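Mitogen activated protein kinase, putative (Leishmania donovani, PDB 4QNY) probably transfers the gamma phosphate of ATP to serine and threonine residues of its target proteins, as a MAP kinase does. Local coordinates at residues 72-77 with 167-172; 96-101 with 339-344; 249-252 with 258-261. One frame throughout, in Å; residues are numbered along the deposited sequence.

Contact 1 of 3, residues 72-77 with 167-172; sequences IKLLAH and CDFGLA. With MG (magnesium ion), chain C; ANP (phosphoaminophosphonic acid-adenylate ester), chain D.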
loop_
_atom_site.group_PDB
_atom_site.type_symbol
_atom_site.label_atom_id
_atom_site.label_comp_id
_atom_site.label_asym_id
_atom_site.label_seq_id
_atom_site.Cartn_x
_atom_site.Cartn_y
_atom_site.Cartn_z
ATOM N N ILE A 72 3.773 1.412 -13.211
ATOM C CA ILE A 72 4.575 2.488 -13.787
ATOM C C ILE A 72 3.680 3.610 -14.303
ATOM O O ILE A 72 3.965 4.791 -14.092
ATOM C CB ILE A 72 5.481 1.973 -14.928
ATOM C CG1 ILE A 72 6.773 1.396 -14.355
ATOM C CG2 ILE A 72 5.825 3.088 -15.903
ATOM C CD1 ILE A 72 6.851 -0.099 -14.418
ATOM N N LYS A 73 2.592 3.235 -14.969
ATOM C CA LYS A 73 1.636 4.209 -15.485
ATOM C C LYS A 73 1.047 5.059 -14.364
ATOM O O LYS A 73 0.899 6.271 -14.506
ATOM C CB LYS A 73 0.511 3.509 -16.251
ATOM C CG LYS A 73 0.874 3.117 -17.673
ATOM C CD LYS A 73 -0.371 2.742 -18.463
ATOM C CE LYS A 73 -0.099 2.734 -19.958
ATOM N NZ LYS A 73 -1.352 2.552 -20.745
ATOM N N LEU A 74 0.719 4.415 -13.248
ATOM C CA LEU A 74 0.149 5.111 -12.100
ATOM C C LEU A 74 1.160 6.051 -11.452
ATOM O O LEU A 74 0.819 7.171 -11.076
ATOM C CB LEU A 74 -0.368 4.106 -11.071
ATOM C CG LEU A 74 -1.664 3.388 -11.448
ATOM C CD1 LEU A 74 -1.823 2.130 -10.623
ATOM C CD2 LEU A 74 -2.859 4.308 -11.256
ATOM N N LEU A 75 2.402 5.593 -11.324
ATOM C CA LEU A 75 3.462 6.415 -10.747
ATOM C C LEU A 75 3.686 7.681 -11.568
ATOM O O LEU A 75 3.910 8.759 -11.017
ATOM C CB LEU A 75 4.764 5.618 -10.640
ATOM C CG LEU A 75 4.830 4.570 -9.528
ATOM C CD1 LEU A 75 6.085 3.723 -9.662
ATOM C CD2 LEU A 75 4.774 5.236 -8.161
ATOM N N ALA A 76 3.617 7.544 -12.888
ATOM C CA ALA A 76 3.767 8.684 -13.783
ATOM C C ALA A 76 2.502 9.535 -13.795
ATOM O O ALA A 76 2.549 10.734 -14.076
ATOM C CB ALA A 76 4.103 8.214 -15.188
ATOM N N HIS A 77 1.373 8.906 -13.483
ATOM C CA HIS A 77 0.082 9.584 -13.499
ATOM C C HIS A 77 -0.044 10.607 -12.375
ATOM O O HIS A 77 -0.652 11.662 -12.551
ATOM C CB HIS A 77 -1.055 8.563 -13.402
ATOM C CG HIS A 77 -2.420 9.177 -13.384
ATOM N ND1 HIS A 77 -3.098 9.449 -12.216
ATOM C CD2 HIS A 77 -3.234 9.571 -14.392
ATOM C CE1 HIS A 77 -4.271 9.985 -12.504
ATOM N NE2 HIS A 77 -4.378 10.070 -13.819
ATOM N N CYS A 167 3.573 4.218 -1.588
ATOM C CA CYS A 167 4.209 3.532 -2.707
ATOM C C CYS A 167 3.544 2.191 -3.011
ATOM O O CYS A 167 2.523 1.844 -2.414
ATOM C CB CYS A 167 5.699 3.317 -2.425
ATOM S SG CYS A 167 6.057 2.108 -1.127
ATOM N N ASP A 168 4.137 1.458 -3.952
ATOM C CA ASP A 168 3.704 0.112 -4.332
ATOM C C ASP A 168 2.281 0.078 -4.892
ATOM O O ASP A 168 1.337 -0.311 -4.204
ATOM C CB ASP A 168 3.816 -0.840 -3.134
ATOM C CG ASP A 168 3.824 -2.304 -3.547
ATOM O OD1 ASP A 168 3.396 -2.615 -4.677
ATOM O OD2 ASP A 168 4.258 -3.146 -2.733
ATOM N N PHE A 169 2.141 0.473 -6.154
ATOM C CA PHE A 169 0.863 0.379 -6.851
ATOM C C PHE A 169 0.794 -0.905 -7.671
ATOM O O PHE A 169 0.206 -0.932 -8.751
ATOM C CB PHE A 169 0.650 1.595 -7.756
ATOM C CG PHE A 169 0.499 2.890 -7.009
ATOM C CD1 PHE A 169 -0.748 3.319 -6.587
ATOM C CD2 PHE A 169 1.603 3.678 -6.731
ATOM C CE1 PHE A 169 -0.891 4.510 -5.899
ATOM C CE2 PHE A 169 1.466 4.870 -6.044
ATOM C CZ PHE A 169 0.217 5.287 -5.628
ATOM N N GLY A 170 1.397 -1.969 -7.149
ATOM C CA GLY A 170 1.488 -3.231 -7.862
ATOM C C GLY A 170 0.207 -4.044 -7.879
ATOM O O GLY A 170 0.052 -4.947 -8.700
ATOM N N LEU A 171 -0.711 -3.731 -6.972
ATOM C CA LEU A 171 -1.981 -4.446 -6.899
ATOM C C LEU A 171 -3.166 -3.503 -7.058
ATOM O O LEU A 171 -4.295 -3.853 -6.715
ATOM C CB LEU A 171 -2.098 -5.203 -5.575
ATOM C CG LEU A 171 -1.307 -6.505 -5.439
ATOM C CD1 LEU A 171 -1.508 -7.104 -4.056
ATOM C CD2 LEU A 171 -1.721 -7.492 -6.518
ATOM N N ALA A 172 -2.905 -2.310 -7.582
ATOM C CA ALA A 172 -3.936 -1.287 -7.710
ATOM C C ALA A 172 -5.064 -1.723 -8.640
ATOM O O ALA A 172 -4.833 -2.399 -9.644
ATOM C CB ALA A 172 -3.327 0.015 -8.193
HETATM MG MG MG C . 5.519 -3.193 -1.003
HETATM P PG ANP D . 5.768 -4.956 -6.010
HETATM O O1G ANP D . 7.186 -5.113 -6.460
HETATM O O2G ANP D . 5.119 -3.735 -6.769
HETATM O O3G ANP D . 4.958 -6.266 -6.373
HETATM P PB ANP D . 7.174 -4.599 -3.574
HETATM O O1B ANP D . 8.034 -5.752 -3.976
HETATM O O2B ANP D . 6.953 -4.658 -2.035
HETATM N N3B ANP D . 5.677 -4.688 -4.336
HETATM P PA ANP D . 7.826 -1.955 -3.063
HETATM O O1A ANP D . 6.805 -2.060 -1.995
HETATM O O2A ANP D . 7.574 -0.787 -4.020
HETATM O O3A ANP D . 7.887 -3.267 -3.972
HETATM O "O5'" ANP D . 9.245 -1.822 -2.370
HETATM C "C5'" ANP D . 9.672 -2.719 -1.324
HETATM C "C4'" ANP D . 10.339 -1.920 -0.232
HETATM O "O4'" ANP D . 11.359 -1.072 -0.798
HETATM C "C3'" ANP D . 9.431 -0.968 0.534
HETATM O "O3'" ANP D . 8.740 -1.647 1.576
HETATM C "C2'" ANP D . 10.426 0.058 1.080
HETATM O "O2'" ANP D . 11.023 -0.384 2.294
HETATM C "C1'" ANP D . 11.473 0.120 -0.041
HETATM N N9 ANP D . 11.302 1.257 -0.939
HETATM C C8 ANP D . 10.524 1.312 -2.062
HETATM N N7 ANP D . 10.555 2.469 -2.685
HETATM C C5 ANP D . 11.417 3.225 -1.906
HETATM C C6 ANP D . 11.876 4.556 -2.025
HETATM N N6 ANP D . 11.514 5.383 -3.008
HETATM N N1 ANP D . 12.732 5.009 -1.081
HETATM C C2 ANP D . 13.096 4.186 -0.093
HETATM N N3 ANP D . 12.731 2.918 0.119
HETATM C C4 ANP D . 11.886 2.499 -0.828
HETATM O O HOH W 1 6.770 -3.371 0.617
HETATM O O HOH W 2 4.386 -4.646 -0.268
#
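L74 and F169 bring the backbones closest, 7.1 Å apart at their CA atoms, where the last turns of helix 62-77 pass an irregular loop. The side chains meet only through carbon. L74 reaches across with CD1, which sits 3.6 Å from A172 CB. The same methyl also rests 3.8 Å from F169 CB. The next residue, L75, brings CD2 to the F169 ring, 3.8 Å from F169 CD2, coming in obliquely. F169 CG lies anti to its carbonyl carbon (chi1 -66°), and this turns the ring back toward the helix. H148 packs edge-to-face on F169, and L75 also touches L86. L86, L75, F169 and H148 thus line up in the order expected of the regulatory spine of protein kinases.

D168 faces the other way, toward the nucleotide. Its OD2 binds the magnesium ion at 2.1 Å, and N155, two phosphate oxygens of ANP and two waters share the metal. Its OD1 accepts from G170 N at 3.2 Å through the anti lone pair, closing an Asx turn that helps fix the carboxylate's rotation. The loop therefore divides its work: apolar packing toward the helix, metal and nucleotide binding through D168. This is consistent with a DFG-in state, with the aspartate at the metal and F169 packed against helix 62-77.

Contact 2 of 3, residues 96-101 with 339-344; sequences ENFDHF and DVKRAI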
loop_
_atom_site.group_PDB
_atom_site.type_symbol
_atom_site.label_atom_id
_atom_site.label_comp_id
_atom_site.label_asym_id
_atom_site.label_seq_id
_atom_site.Cartn_x
_atom_site.Cartn_y
_atom_site.Cartn_z
ATOM N N GLU A 96 15.675 -8.488 -27.423
ATOM C CA GLU A 96 16.243 -9.806 -27.163
ATOM C C GLU A 96 16.904 -9.860 -25.788
ATOM O O GLU A 96 17.151 -10.939 -25.249
ATOM C CB GLU A 96 17.257 -10.178 -28.248
ATOM N N ASN A 97 17.187 -8.688 -25.226
ATOM C CA ASN A 97 17.798 -8.595 -23.905
ATOM C C ASN A 97 16.797 -8.176 -22.832
ATOM O O ASN A 97 17.111 -8.187 -21.642
ATOM C CB ASN A 97 18.970 -7.608 -23.924
ATOM C CG ASN A 97 20.093 -8.053 -24.840
ATOM O OD1 ASN A 97 20.316 -9.247 -25.036
ATOM N ND2 ASN A 97 20.814 -7.089 -25.402
ATOM N N PHE A 98 15.591 -7.810 -23.254
ATOM C CA PHE A 98 14.580 -7.327 -22.319
ATOM C C PHE A 98 14.029 -8.465 -21.466
ATOM O O PHE A 98 12.993 -9.052 -21.784
ATOM C CB PHE A 98 13.440 -6.623 -23.069
ATOM C CG PHE A 98 12.606 -5.710 -22.200
ATOM C CD1 PHE A 98 12.487 -4.365 -22.508
ATOM C CD2 PHE A 98 11.941 -6.193 -21.086
ATOM C CE1 PHE A 98 11.726 -3.523 -21.717
ATOM C CE2 PHE A 98 11.184 -5.356 -20.295
ATOM C CZ PHE A 98 11.074 -4.021 -20.609
ATOM N N ASP A 99 14.720 -8.762 -20.372
ATOM C CA ASP A 99 14.239 -9.727 -19.395
ATOM C C ASP A 99 14.244 -9.092 -18.009
ATOM O O ASP A 99 14.086 -9.773 -16.997
ATOM C CB ASP A 99 15.091 -10.998 -19.417
ATOM C CG ASP A 99 16.538 -10.740 -19.041
ATOM O OD1 ASP A 99 17.245 -11.710 -18.700
ATOM O OD2 ASP A 99 16.971 -9.568 -19.088
ATOM N N HIS A 100 14.429 -7.775 -17.987
ATOM C CA HIS A 100 14.484 -7.003 -16.751
ATOM C C HIS A 100 14.437 -5.513 -17.069
ATOM O O HIS A 100 14.716 -5.109 -18.196
ATOM C CB HIS A 100 15.756 -7.318 -15.965
ATOM C CG HIS A 100 16.978 -6.656 -16.518
ATOM N ND1 HIS A 100 17.652 -7.136 -17.621
ATOM C CD2 HIS A 100 17.640 -5.540 -16.130
ATOM C CE1 HIS A 100 18.681 -6.349 -17.883
ATOM N NE2 HIS A 100 18.694 -5.372 -16.994
ATOM N N PHE A 101 14.093 -4.700 -16.074
ATOM C CA PHE A 101 14.163 -3.248 -16.215
ATOM C C PHE A 101 14.088 -2.570 -14.849
ATOM O O PHE A 101 13.714 -3.195 -13.856
ATOM C CB PHE A 101 13.055 -2.730 -17.141
ATOM C CG PHE A 101 11.703 -2.648 -16.497
ATOM C CD1 PHE A 101 10.896 -3.768 -16.402
ATOM C CD2 PHE A 101 11.226 -1.441 -16.011
ATOM C CE1 PHE A 101 9.647 -3.691 -15.820
ATOM C CE2 PHE A 101 9.981 -1.359 -15.428
ATOM C CZ PHE A 101 9.189 -2.485 -15.332
ATOM N N ASP A 339 3.702 -7.494 -26.028
ATOM C CA ASP A 339 2.924 -6.262 -26.119
ATOM C C ASP A 339 3.094 -5.399 -24.871
ATOM O O ASP A 339 3.055 -4.170 -24.947
ATOM C CB ASP A 339 1.444 -6.583 -26.339
ATOM N N VAL A 340 3.281 -6.046 -23.726
ATOM C CA VAL A 340 3.511 -5.333 -22.475
ATOM C C VAL A 340 4.908 -4.718 -22.456
ATOM O O VAL A 340 5.081 -3.569 -22.049
ATOM C CB VAL A 340 3.339 -6.259 -21.255
ATOM C CG1 VAL A 340 3.677 -5.519 -19.970
ATOM C CG2 VAL A 340 1.920 -6.802 -21.200
ATOM N N LYS A 341 5.897 -5.486 -22.907
ATOM C CA LYS A 341 7.277 -5.011 -22.965
ATOM C C LYS A 341 7.402 -3.761 -23.830
ATOM O O LYS A 341 8.120 -2.824 -23.481
ATOM C CB LYS A 341 8.204 -6.105 -23.501
ATOM C CG LYS A 341 8.412 -7.273 -22.554
ATOM C CD LYS A 341 9.435 -8.250 -23.110
ATOM C CE LYS A 341 9.693 -9.394 -22.146
ATOM N NZ LYS A 341 10.710 -10.343 -22.675
ATOM N N ARG A 342 6.699 -3.758 -24.958
ATOM C CA ARG A 342 6.710 -2.616 -25.865
ATOM C C ARG A 342 6.066 -1.397 -25.213
ATOM O O ARG A 342 6.504 -0.265 -25.419
ATOM C CB ARG A 342 5.991 -2.960 -27.170
ATOM N N ALA A 343 5.025 -1.640 -24.423
ATOM C CA ALA A 343 4.317 -0.568 -23.733
ATOM C C ALA A 343 5.179 0.040 -22.633
ATOM O O ALA A 343 5.089 1.235 -22.351
ATOM C CB ALA A 343 3.008 -1.085 -23.157
ATOM N N ILE A 344 6.014 -0.789 -22.012
ATOM C CA ILE A 344 6.902 -0.328 -20.952
ATOM C C ILE A 344 7.990 0.583 -21.513
ATOM O O ILE A 344 8.333 1.598 -20.903
ATOM C CB ILE A 344 7.546 -1.512 -20.199
ATOM C CG1 ILE A 344 6.473 -2.328 -19.476
ATOM C CG2 ILE A 344 8.575 -1.020 -19.193
ATOM C CD1 ILE A 344 7.010 -3.550 -18.763
#
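K341 lies along the ring of F98 and ends on that residue's own carbonyl. Its CB comes first, 4.4 Å from F98 CE2. CG follows over one face of the ring, 4.0 Å from F98 CD2. CD keeps to the same rim of the ring, 3.8 Å from F98 CD2. CE then leaves the ring and approaches the carbonyl oxygen. NZ finishes the path with a hydrogen bond of 2.8 Å to F98 O. The bond is nearly straight on, with a C=O...NZ angle of 176°. The chain is fully extended beyond CG; it spans the ring and brings the ammonium group to F98 O. The two side chains run past each other in opposite directions. F98 is the centre of an inverse gamma turn.

I344, one turn later on the helix, serves both phenylalanines. Its CG2 stands over the centre of the F101 ring, 4.1 Å from the centroid and 12° off the normal, a CH-pi contact. The same methyl meets F98 at its ring edge, 4.2 Å from F98 CZ. The other branch sends CD1 to F101 CE1. F59 adds to this cluster: its ring packs edge-to-face on F98, and K341 and I344 touch it too. On the outer side of the loop, D99 OD2 lies in the plane of the H100 ring and accepts a straight bond from ND1. ND1 in turn meets the syn side of OD2, tilted out of the carboxylate plane.

Helix 337-349 also packs on helix 62-77, through V340 on A65 and A343 on L69. A C-terminal extension that returns from the C-lobe to lie against the N-lobe is characteristic of MAP kinases.

Contact 3 of 3, residues 249-252 with 258-261; sequences DINS and AQKY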
loop_
_atom_site.group_PDB
_atom_site.type_symbol
_atom_site.label_atom_id
_atom_site.label_comp_id
_atom_site.label_asym_id
_atom_site.label_seq_id
_atom_site.Cartn_x
_atom_site.Cartn_y
_atom_site.Cartn_z
ATOM N N ASP A 249 -25.679 -6.453 9.123
ATOM C CA ASP A 249 -24.350 -6.123 8.618
ATOM C C ASP A 249 -23.667 -7.354 8.035
ATOM O O ASP A 249 -22.985 -7.269 7.014
ATOM C CB ASP A 249 -23.488 -5.512 9.725
ATOM C CG ASP A 249 -23.839 -4.063 9.999
ATOM O OD1 ASP A 249 -24.176 -3.344 9.037
ATOM O OD2 ASP A 249 -23.775 -3.644 11.175
ATOM N N ILE A 250 -23.854 -8.497 8.689
ATOM C CA ILE A 250 -23.314 -9.760 8.202
ATOM C C ILE A 250 -23.898 -10.090 6.831
ATOM O O ILE A 250 -23.180 -10.515 5.927
ATOM C CB ILE A 250 -23.602 -10.915 9.181
ATOM C CG1 ILE A 250 -22.931 -10.648 10.530
ATOM C CG2 ILE A 250 -23.121 -12.241 8.608
ATOM C CD1 ILE A 250 -23.196 -11.715 11.564
ATOM N N ASN A 251 -25.200 -9.873 6.680
ATOM C CA ASN A 251 -25.878 -10.120 5.411
ATOM C C ASN A 251 -25.486 -9.124 4.323
ATOM O O ASN A 251 -25.808 -9.319 3.151
ATOM C CB ASN A 251 -27.396 -10.089 5.608
ATOM C CG ASN A 251 -27.899 -11.245 6.446
ATOM O OD1 ASN A 251 -27.316 -12.329 6.442
ATOM N ND2 ASN A 251 -28.990 -11.020 7.168
ATOM N N SER A 252 -24.794 -8.059 4.712
ATOM C CA SER A 252 -24.433 -6.999 3.777
ATOM C C SER A 252 -23.061 -7.222 3.143
ATOM O O SER A 252 -22.733 -6.608 2.129
ATOM C CB SER A 252 -24.462 -5.641 4.480
ATOM O OG SER A 252 -24.147 -4.594 3.579
ATOM N N ALA A 258 -19.358 -17.474 3.759
ATOM C CA ALA A 258 -18.685 -16.624 4.736
ATOM C C ALA A 258 -19.668 -16.091 5.772
ATOM O O ALA A 258 -19.356 -16.019 6.961
ATOM C CB ALA A 258 -17.977 -15.476 4.039
ATOM N N GLN A 259 -20.856 -15.715 5.310
ATOM C CA GLN A 259 -21.907 -15.231 6.197
ATOM C C GLN A 259 -22.412 -16.351 7.099
ATOM O O GLN A 259 -22.717 -16.128 8.269
ATOM C CB GLN A 259 -23.064 -14.643 5.389
ATOM C CG GLN A 259 -22.692 -13.408 4.592
ATOM C CD GLN A 259 -23.781 -12.989 3.628
ATOM O OE1 GLN A 259 -24.815 -13.647 3.518
ATOM N NE2 GLN A 259 -23.553 -11.890 2.920
ATOM N N LYS A 260 -22.493 -17.556 6.543
ATOM C CA LYS A 260 -22.965 -18.717 7.290
ATOM C C LYS A 260 -22.016 -19.066 8.432
ATOM O O LYS A 260 -22.452 -19.363 9.544
ATOM C CB LYS A 260 -23.132 -19.920 6.359
ATOM N N TYR A 261 -20.718 -19.025 8.148
ATOM C CA TYR A 261 -19.705 -19.325 9.153
ATOM C C TYR A 261 -19.699 -18.285 10.268
ATOM O O TYR A 261 -19.526 -18.619 11.441
ATOM C CB TYR A 261 -18.318 -19.407 8.509
ATOM C CG TYR A 261 -17.188 -19.520 9.508
ATOM C CD1 TYR A 261 -16.877 -20.739 10.097
ATOM C CD2 TYR A 261 -16.428 -18.410 9.859
ATOM C CE1 TYR A 261 -15.845 -20.849 11.011
ATOM C CE2 TYR A 261 -15.395 -18.510 10.772
ATOM C CZ TYR A 261 -15.108 -19.732 11.344
ATOM O OH TYR A 261 -14.080 -19.836 12.253
HETATM O O HOH W 3 -27.152 -12.432 2.753
#
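Q259 lies against the backbone of I250 and N251. Its CG is 3.2 Å from I250 O, a close approach of carbon to carbonyl. Q259 CB packs on I250 CG2 at 4.0 Å, and these two side chains run past each other in opposite directions. The chain of Q259 is extended past CG (chi2 170°), which carries its amide along I250 and up to N251. There the amide planes of N251 and Q259 stand 62° apart. NE2 of Q259 lies 3.4 Å from N251 O and donates a hydrogen bond to V253 O, further along the connecting loop. OE1 of Q259 accepts a hydrogen bond from one water at 2.7 Å. The same water bonds weakly to N251 O, so it bridges the two segments.

The next shell holds these groups in place. N251 OD1 is taken by K263 NZ, a turn beyond Q259 on the same helix. The turn after I250 is closed by S252 N giving to D249 O at 3.0 Å. D249 in turn is tied by its OD1 to N295, and S252 touches N295 and K297. I250 is buried and also touches P245, L262 and K263.

Y261 points elsewhere: its OH bonds D236, and its ring touches V232 and L235. Helix 256-264 therefore rests on helix 231-242 through Y261 and on the short helix 247-250 through Q259 and L262. Both short helices follow helix 231-242 in the C-lobe, a position consistent with the MAP kinase insert of that lobe.

In the fold
Contact 1 joins helix 62-77 to the DFG loop at the cleft; contact 2, on the N-lobe, packs against the same helix without including it. I72 of contact 1 touches F101 of contact 2, with I72 CD1 3.5 Å from F101 CZ, so the two meet at this helix. Contact 1 is the deepest, about 10 Å from the chain centre, and combines carbon packing with a metal site. Contact 2 lies further out, about 25 Å from that centre, and adds a lysine to a phenylalanine cluster. Contact 3 stands apart in the C-lobe, its centre about 33 Å from that of contact 1. It is partly buried, with an amide, backbone carbonyls and a bridging water.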